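Local structure of tyrosyl-tRNA synthetase (Pyrococcus horikoshii, 2CYC) at residues 224-229 against 290-295; 45-50 against 250-255. The protein binds L-tyrosine and, as a class I tyrosyl-tRNA synthetase, probably activates it with ATP and transfers it to the acceptor end of tRNA(Tyr). All coordinates share one frame; numbering follows the deposited sequence.

Overall arrangement
Contacts 1 and 2 are neighbours, their centres about 10 Å apart; contact 2 lies near the bound tyrosine of the class I synthetase fold and contact 1 sits farther back, behind it. The loop 224-229, which leaves strand 214-223, joins them: one side of it meets helix 288-297 in contact 1, while its backbone runs beside 250-255 of contact 2. Two probable hydrogen bonds tie the loops together, M252 N to L226 O at 3.1 Å and G228 N to M250 O at 2.8 Å, and W292 CZ2 packs 3.6 Å from M252 SD. The side chain of S253 is about 7 Å from the bound tyrosine, nearest atoms compared. The side chain of L225, turned away from helix 288-297, is about 9 Å from the bound tyrosine.

Contact 1 of 2, residues 224-229 against 290-295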
ATOM      1  N   HIS A 224      26.404  -9.822   9.825  1.00 16.72           N
ATOM      2  CA  HIS A 224      27.159 -10.173   8.634  1.00 19.92           C
ATOM      3  C   HIS A 224      26.437 -11.222   7.782  1.00 21.86           C
ATOM      4  O   HIS A 224      25.805 -12.144   8.309  1.00 16.61           O
ATOM      5  CB  HIS A 224      28.533 -10.699   9.073  1.00 19.05           C
ATOM      6  CG  HIS A 224      29.388 -11.198   7.949  1.00 23.03           C
ATOM      7  ND1 HIS A 224      30.053 -10.354   7.087  1.00 21.20           N
ATOM      8  CD2 HIS A 224      29.702 -12.457   7.563  1.00 21.64           C
ATOM      9  CE1 HIS A 224      30.746 -11.072   6.219  1.00 19.51           C
ATOM     10  NE2 HIS A 224      30.550 -12.351   6.488  1.00 22.98           N
ATOM     11  N   LEU A 225      26.521 -11.068   6.464  1.00 17.64           N
ATOM     12  CA  LEU A 225      25.906 -12.031   5.557  1.00 19.16           C
ATOM     13  C   LEU A 225      26.957 -13.061   5.131  1.00 19.24           C
ATOM     14  O   LEU A 225      27.918 -12.724   4.447  1.00 20.71           O
ATOM     15  CB  LEU A 225      25.355 -11.317   4.322  1.00 20.55           C
ATOM     16  CG  LEU A 225      24.311 -10.215   4.537  1.00 21.17           C
ATOM     17  CD1 LEU A 225      23.943  -9.609   3.179  1.00 22.10           C
ATOM     18  CD2 LEU A 225      23.070 -10.796   5.222  1.00 17.37           C
ATOM     19  N   LEU A 226      26.798 -14.313   5.546  1.00 20.64           N
ATOM     20  CA  LEU A 226      27.761 -15.338   5.152  1.00 21.75           C
ATOM     21  C   LEU A 226      27.694 -15.562   3.636  1.00 22.56           C
ATOM     22  O   LEU A 226      26.614 -15.606   3.049  1.00 24.38           O
ATOM     23  CB  LEU A 226      27.478 -16.664   5.875  1.00 21.91           C
ATOM     24  CG  LEU A 226      27.675 -16.734   7.395  1.00 21.13           C
ATOM     25  CD1 LEU A 226      27.280 -18.130   7.879  1.00 23.08           C
ATOM     26  CD2 LEU A 226      29.128 -16.445   7.752  1.00 22.83           C
ATOM     27  N   LEU A 227      28.858 -15.705   3.015  1.00 25.70           N
ATOM     28  CA  LEU A 227      28.948 -15.942   1.578  1.00 23.84           C
ATOM     29  C   LEU A 227      28.610 -17.377   1.217  1.00 26.18           C
ATOM     30  O   LEU A 227      28.778 -18.289   2.031  1.00 22.38           O
ATOM     31  CB  LEU A 227      30.368 -15.662   1.083  1.00 22.25           C
ATOM     32  CG  LEU A 227      30.850 -14.217   1.135  1.00 27.64           C
ATOM     33  CD1 LEU A 227      32.329 -14.162   0.775  1.00 27.98           C
ATOM     34  CD2 LEU A 227      30.008 -13.361   0.181  1.00 22.60           C
ATOM     35  N   GLY A 228      28.115 -17.572  -0.002  1.00 24.92           N
ATOM     36  CA  GLY A 228      27.837 -18.915  -0.470  1.00 23.39           C
ATOM     37  C   GLY A 228      29.214 -19.517  -0.745  1.00 21.03           C
ATOM     38  O   GLY A 228      30.192 -18.783  -0.840  1.00 19.84           O
ATOM     39  N   LEU A 229      29.305 -20.836  -0.890  1.00 23.29           N
ATOM     40  CA  LEU A 229      30.594 -21.486  -1.116  1.00 24.30           C
ATOM     41  C   LEU A 229      31.071 -21.522  -2.569  1.00 27.92           C
ATOM     42  O   LEU A 229      32.202 -21.924  -2.834  1.00 26.77           O
ATOM     43  CB  LEU A 229      30.546 -22.912  -0.567  1.00 19.79           C
ATOM     44  CG  LEU A 229      30.238 -23.010   0.932  1.00 25.91           C
ATOM     45  CD1 LEU A 229      30.018 -24.461   1.336  1.00 19.96           C
ATOM     46  CD2 LEU A 229      31.378 -22.389   1.724  1.00 18.51           C
ATOM     47  N   LEU A 290      37.046 -19.009   4.665  1.00 19.56           N
ATOM     48  CA  LEU A 290      37.589 -18.208   5.764  1.00 22.87           C
ATOM     49  C   LEU A 290      36.463 -17.351   6.356  1.00 22.67           C
ATOM     50  O   LEU A 290      36.465 -17.054   7.550  1.00 24.82           O
ATOM     51  CB  LEU A 290      38.736 -17.300   5.282  1.00 23.34           C
ATOM     52  CG  LEU A 290      40.104 -17.927   4.963  1.00 31.67           C
ATOM     53  CD1 LEU A 290      41.039 -16.839   4.423  1.00 24.32           C
ATOM     54  CD2 LEU A 290      40.705 -18.567   6.226  1.00 20.45           C
ATOM     55  N   ASP A 291      35.514 -16.959   5.507  1.00 19.23           N
ATOM     56  CA  ASP A 291      34.368 -16.153   5.922  1.00 21.25           C
ATOM     57  C   ASP A 291      33.597 -16.927   7.003  1.00 21.99           C
ATOM     58  O   ASP A 291      33.236 -16.377   8.044  1.00 23.40           O
ATOM     59  CB  ASP A 291      33.472 -15.887   4.704  1.00 25.71           C
ATOM     60  CG  ASP A 291      32.330 -14.914   5.001  1.00 31.05           C
ATOM     61  OD1 ASP A 291      31.155 -15.296   4.827  1.00 29.75           O
ATOM     62  OD2 ASP A 291      32.605 -13.763   5.397  1.00 31.47           O
ATOM     63  N   TRP A 292      33.369 -18.215   6.755  1.00 19.23           N
ATOM     64  CA  TRP A 292      32.659 -19.075   7.694  1.00 17.22           C
ATOM     65  C   TRP A 292      33.501 -19.331   8.947  1.00 22.31           C
ATOM     66  O   TRP A 292      32.970 -19.408  10.067  1.00 17.95           O
ATOM     67  CB  TRP A 292      32.300 -20.405   7.016  1.00 17.36           C
ATOM     68  CG  TRP A 292      31.198 -20.296   5.985  1.00 18.85           C
ATOM     69  CD1 TRP A 292      30.849 -19.179   5.273  1.00 22.57           C
ATOM     70  CD2 TRP A 292      30.341 -21.354   5.514  1.00 21.63           C
ATOM     71  NE1 TRP A 292      29.833 -19.476   4.393  1.00 19.33           N
ATOM     72  CE2 TRP A 292      29.501 -20.799   4.517  1.00 20.55           C
ATOM     73  CE3 TRP A 292      30.202 -22.714   5.834  1.00 19.90           C
ATOM     74  CZ2 TRP A 292      28.529 -21.558   3.837  1.00 16.40           C
ATOM     75  CZ3 TRP A 292      29.234 -23.473   5.155  1.00 15.39           C
ATOM     76  CH2 TRP A 292      28.412 -22.888   4.169  1.00 14.82           C
ATOM     77  N   VAL A 293      34.812 -19.469   8.764  1.00 19.72           N
ATOM     78  CA  VAL A 293      35.706 -19.700   9.897  1.00 23.04           C
ATOM     79  C   VAL A 293      35.664 -18.483  10.830  1.00 21.42           C
ATOM     80  O   VAL A 293      35.575 -18.617  12.043  1.00 20.48           O
ATOM     81  CB  VAL A 293      37.186 -19.910   9.437  1.00 22.73           C
ATOM     82  CG1 VAL A 293      38.121 -19.845  10.637  1.00 14.17           C
ATOM     83  CG2 VAL A 293      37.338 -21.254   8.735  1.00 21.89           C
ATOM     84  N   GLU A 294      35.716 -17.292  10.254  1.00 22.34           N
ATOM     85  CA  GLU A 294      35.701 -16.092  11.068  1.00 24.63           C
ATOM     86  C   GLU A 294      34.399 -15.862  11.826  1.00 24.19           C
ATOM     87  O   GLU A 294      34.425 -15.593  13.020  1.00 19.86           O
ATOM     88  CB  GLU A 294      35.984 -14.851  10.218  1.00 20.94           C
ATOM     89  CG  GLU A 294      36.039 -13.581  11.076  1.00 24.55           C
ATOM     90  CD  GLU A 294      36.395 -12.344  10.288  1.00 22.37           C
ATOM     91  OE1 GLU A 294      36.619 -11.292  10.917  1.00 34.02           O
ATOM     92  OE2 GLU A 294      36.443 -12.416   9.040  1.00 27.85           O
ATOM     93  N   TYR A 295      33.267 -15.971  11.135  1.00 19.62           N
ATOM     94  CA  TYR A 295      31.971 -15.712  11.757  1.00 24.90           C
ATOM     95  C   TYR A 295      31.265 -16.851  12.487  1.00 22.63           C
ATOM     96  O   TYR A 295      30.381 -16.603  13.299  1.00 21.34           O
ATOM     97  CB  TYR A 295      31.045 -15.093  10.716  1.00 17.18           C
ATOM     98  CG  TYR A 295      31.486 -13.698  10.361  1.00 23.50           C
ATOM     99  CD1 TYR A 295      31.102 -12.608  11.144  1.00 21.32           C
ATOM    100  CD2 TYR A 295      32.346 -13.468   9.279  1.00 20.99           C
ATOM    101  CE1 TYR A 295      31.564 -11.319  10.859  1.00 26.09           C
ATOM    102  CE2 TYR A 295      32.816 -12.186   8.988  1.00 20.50           C
ATOM    103  CZ  TYR A 295      32.420 -11.117   9.781  1.00 26.24           C
ATOM    104  OH  TYR A 295      32.881  -9.850   9.499  1.00 31.30           O
TER
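W292 and L229 make the tightly packed end of this contact between the loop after strand 214-223 and helix 288-297. L229 lays CD2 over the six-membered ring of W292, 3.7 Å from its centroid, a CH-pi contact suited to a branched aliphatic side chain. At the ring edge, W292 NE1 donates to L227 O at 2.8 Å, in the carbonyl plane and close to the indole plane, so the large apolar ring can be buried with its one polar atom satisfied. L226 CD2 fills the middle, 3.8 Å from Y295 CB.

The other end is polar and partly exposed. There the H224 and Y295 rings form an offset stack, centroids 3.7 Å apart and planes at 9°. With CG of H224 anti to its own N (chi1 176°), the imidazole lies across the tyrosine face and still turns NE2 to D291 OD2, 2.7 Å away, which receives it on its syn lone pair. D291 OD1 accepts from L227 N at 3.0 Å, nearly straight at 169°.

One carboxylate thus grips both a side chain and the loop backbone, and its negative charge would be expected to stabilise a protonated H224.

Contact 2 of 2, residues 45-50 against 250-255; sequences YIHLGT and MKMSKS
H47 and M252 bring together the two signature sequences of class I synthetases: H47 opens HLGT, the counterpart here of the HIGH motif, and M252 belongs to the KMSKS region. M252 lies over one face of the imidazole, its CG 3.7 Å from the ring centroid and 21° off the normal. With CG anti to the backbone N (chi1 -176°), M252 reaches toward H47; bends further along then carry CE to 3.5 Å from H47 ND1, a path that a flexible, unbranched methionine can follow. At the ring edge, in its plane, H47 NE2 and S253 OG share a hydrogen bond of 3.0 Å.

The next shell sets the imidazole. H47 is the N-cap of helix 48-63, where ND1 accepts a weak bond from G49 N at 2.9 Å. Glycine suits this place in the first turn of the helix, since a CB at G49 would clash with H47 CE1. An alanine here lacks the imidazole of H47, and would probably leave S253 OG and G49 N without this partner and open a gap beside M252.

Farther out, L48 packs on W292 and I296 of helix 288-297, while K251 forms a salt bridge with D189. The KMSKS loop itself makes a short 3-10 turn, with K254 N bonded to K251 O at 2.9 Å and S255 N to M252 O at 3.1 Å.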
ATOM      1  N   TYR A  45      14.767 -24.132   2.590  1.00 23.84           N
ATOM      2  CA  TYR A  45      15.524 -24.677   3.704  1.00 24.57           C
ATOM      3  C   TYR A  45      16.350 -23.590   4.366  1.00 21.89           C
ATOM      4  O   TYR A  45      16.814 -22.658   3.712  1.00 22.39           O
ATOM      5  CB  TYR A  45      16.433 -25.816   3.227  1.00 28.43           C
ATOM      6  CG  TYR A  45      15.661 -27.013   2.710  1.00 25.57           C
ATOM      7  CD1 TYR A  45      15.620 -27.308   1.347  1.00 29.96           C
ATOM      8  CD2 TYR A  45      14.956 -27.839   3.586  1.00 27.11           C
ATOM      9  CE1 TYR A  45      14.892 -28.398   0.868  1.00 36.49           C
ATOM     10  CE2 TYR A  45      14.224 -28.934   3.120  1.00 29.60           C
ATOM     11  CZ  TYR A  45      14.197 -29.206   1.759  1.00 37.78           C
ATOM     12  OH  TYR A  45      13.473 -30.281   1.291  1.00 39.38           O
ATOM     13  N   ILE A  46      16.519 -23.711   5.676  1.00 19.83           N
ATOM     14  CA  ILE A  46      17.277 -22.736   6.440  1.00 20.44           C
ATOM     15  C   ILE A  46      18.781 -22.977   6.290  1.00 25.67           C
ATOM     16  O   ILE A  46      19.301 -23.978   6.789  1.00 22.43           O
ATOM     17  CB  ILE A  46      16.900 -22.812   7.937  1.00 26.68           C
ATOM     18  CG1 ILE A  46      15.431 -22.409   8.121  1.00 23.13           C
ATOM     19  CG2 ILE A  46      17.836 -21.922   8.764  1.00 20.39           C
ATOM     20  CD1 ILE A  46      14.868 -22.774   9.494  1.00 15.05           C
ATOM     21  N   HIS A  47      19.473 -22.073   5.595  1.00 20.13           N
ATOM     22  CA  HIS A  47      20.919 -22.218   5.421  1.00 24.01           C
ATOM     23  C   HIS A  47      21.606 -21.622   6.647  1.00 19.68           C
ATOM     24  O   HIS A  47      20.951 -20.968   7.454  1.00 17.27           O
ATOM     25  CB  HIS A  47      21.385 -21.547   4.115  1.00 24.42           C
ATOM     26  CG  HIS A  47      21.180 -20.065   4.071  1.00 23.12           C
ATOM     27  ND1 HIS A  47      21.961 -19.183   4.786  1.00 23.12           N
ATOM     28  CD2 HIS A  47      20.307 -19.308   3.364  1.00 27.81           C
ATOM     29  CE1 HIS A  47      21.581 -17.946   4.521  1.00 28.69           C
ATOM     30  NE2 HIS A  47      20.579 -17.993   3.660  1.00 31.82           N
ATOM     31  N   LEU A  48      22.912 -21.851   6.799  1.00 21.44           N
ATOM     32  CA  LEU A  48      23.642 -21.385   7.988  1.00 21.88           C
ATOM     33  C   LEU A  48      23.577 -19.893   8.292  1.00 26.67           C
ATOM     34  O   LEU A  48      23.594 -19.491   9.465  1.00 19.40           O
ATOM     35  CB  LEU A  48      25.114 -21.823   7.923  1.00 21.48           C
ATOM     36  CG  LEU A  48      25.352 -23.314   7.673  1.00 21.54           C
ATOM     37  CD1 LEU A  48      26.832 -23.649   7.873  1.00 12.48           C
ATOM     38  CD2 LEU A  48      24.490 -24.126   8.618  1.00 14.40           C
ATOM     39  N   GLY A  49      23.525 -19.070   7.251  1.00 21.96           N
ATOM     40  CA  GLY A  49      23.443 -17.638   7.478  1.00 26.70           C
ATOM     41  C   GLY A  49      22.164 -17.289   8.218  1.00 25.51           C
ATOM     42  O   GLY A  49      22.175 -16.545   9.198  1.00 29.98           O
ATOM     43  N   THR A  50      21.054 -17.852   7.760  1.00 28.07           N
ATOM     44  CA  THR A  50      19.746 -17.593   8.357  1.00 24.23           C
ATOM     45  C   THR A  50      19.637 -18.119   9.788  1.00 27.08           C
ATOM     46  O   THR A  50      19.263 -17.389  10.708  1.00 23.13           O
ATOM     47  CB  THR A  50      18.646 -18.237   7.503  1.00 19.97           C
ATOM     48  OG1 THR A  50      18.833 -17.848   6.141  1.00 20.05           O
ATOM     49  CG2 THR A  50      17.268 -17.786   7.950  1.00 20.53           C
ATOM     50  N   MET A 250      27.048 -13.007  -4.258  1.00 30.24           N
ATOM     51  CA  MET A 250      27.470 -14.320  -3.789  1.00 34.61           C
ATOM     52  C   MET A 250      26.953 -14.762  -2.416  1.00 35.73           C
ATOM     53  O   MET A 250      27.207 -15.900  -2.000  1.00 29.38           O
ATOM     54  CB  MET A 250      29.002 -14.390  -3.814  1.00 37.40           C
ATOM     55  CG  MET A 250      29.604 -14.178  -5.208  1.00 39.04           C
ATOM     56  SD  MET A 250      29.117 -15.471  -6.376  1.00 41.26           S
ATOM     57  CE  MET A 250      27.639 -14.760  -7.113  1.00 36.24           C
ATOM     58  N   LYS A 251      26.227 -13.887  -1.718  1.00 33.36           N
ATOM     59  CA  LYS A 251      25.700 -14.244  -0.398  1.00 33.78           C
ATOM     60  C   LYS A 251      24.873 -15.534  -0.500  1.00 33.72           C
ATOM     61  O   LYS A 251      24.134 -15.743  -1.465  1.00 31.21           O
ATOM     62  CB  LYS A 251      24.855 -13.100   0.178  1.00 31.11           C
ATOM     63  CG  LYS A 251      23.590 -12.771  -0.593  1.00 29.15           C
ATOM     64  CD  LYS A 251      22.980 -11.475  -0.076  1.00 32.16           C
ATOM     65  CE  LYS A 251      21.668 -11.148  -0.766  1.00 32.58           C
ATOM     66  NZ  LYS A 251      21.237  -9.750  -0.470  1.00 38.82           N
ATOM     67  N   MET A 252      25.016 -16.397   0.502  1.00 30.46           N
ATOM     68  CA  MET A 252      24.333 -17.684   0.532  1.00 25.02           C
ATOM     69  C   MET A 252      22.831 -17.696   0.237  1.00 30.28           C
ATOM     70  O   MET A 252      22.318 -18.688  -0.288  1.00 30.21           O
ATOM     71  CB  MET A 252      24.608 -18.372   1.866  1.00 26.59           C
ATOM     72  CG  MET A 252      24.024 -19.772   1.974  1.00 30.42           C
ATOM     73  SD  MET A 252      25.151 -20.888   2.842  1.00 33.54           S
ATOM     74  CE  MET A 252      25.326 -19.996   4.403  1.00 22.62           C
ATOM     75  N   SER A 253      22.116 -16.625   0.569  1.00 29.18           N
ATOM     76  CA  SER A 253      20.675 -16.590   0.286  1.00 34.87           C
ATOM     77  C   SER A 253      20.377 -16.643  -1.210  1.00 32.78           C
ATOM     78  O   SER A 253      19.257 -16.937  -1.618  1.00 33.61           O
ATOM     79  CB  SER A 253      20.024 -15.336   0.878  1.00 29.75           C
ATOM     80  OG  SER A 253      19.725 -15.535   2.246  1.00 42.10           O
ATOM     81  N   LYS A 254      21.382 -16.363  -2.030  1.00 34.67           N
ATOM     82  CA  LYS A 254      21.193 -16.394  -3.472  1.00 38.46           C
ATOM     83  C   LYS A 254      21.856 -17.591  -4.154  1.00 38.33           C
ATOM     84  O   LYS A 254      21.722 -17.767  -5.368  1.00 35.84           O
ATOM     85  CB  LYS A 254      21.701 -15.086  -4.084  1.00 38.60           C
ATOM     86  CG  LYS A 254      20.750 -13.917  -3.846  1.00 45.55           C
ATOM     87  CD  LYS A 254      21.136 -12.689  -4.660  1.00 56.34           C
ATOM     88  CE  LYS A 254      19.972 -11.697  -4.758  1.00 63.15           C
ATOM     89  NZ  LYS A 254      19.502 -11.205  -3.428  1.00 68.06           N
ATOM     90  N   SER A 255      22.550 -18.414  -3.369  1.00 34.81           N
ATOM     91  CA  SER A 255      23.258 -19.589  -3.889  1.00 35.26           C
ATOM     92  C   SER A 255      22.369 -20.796  -4.194  1.00 36.13           C
ATOM     93  O   SER A 255      21.275 -20.938  -3.647  1.00 33.36           O
ATOM     94  CB  SER A 255      24.334 -20.047  -2.891  1.00 30.28           C
ATOM     95  OG  SER A 255      25.255 -19.013  -2.596  1.00 36.87           O
TER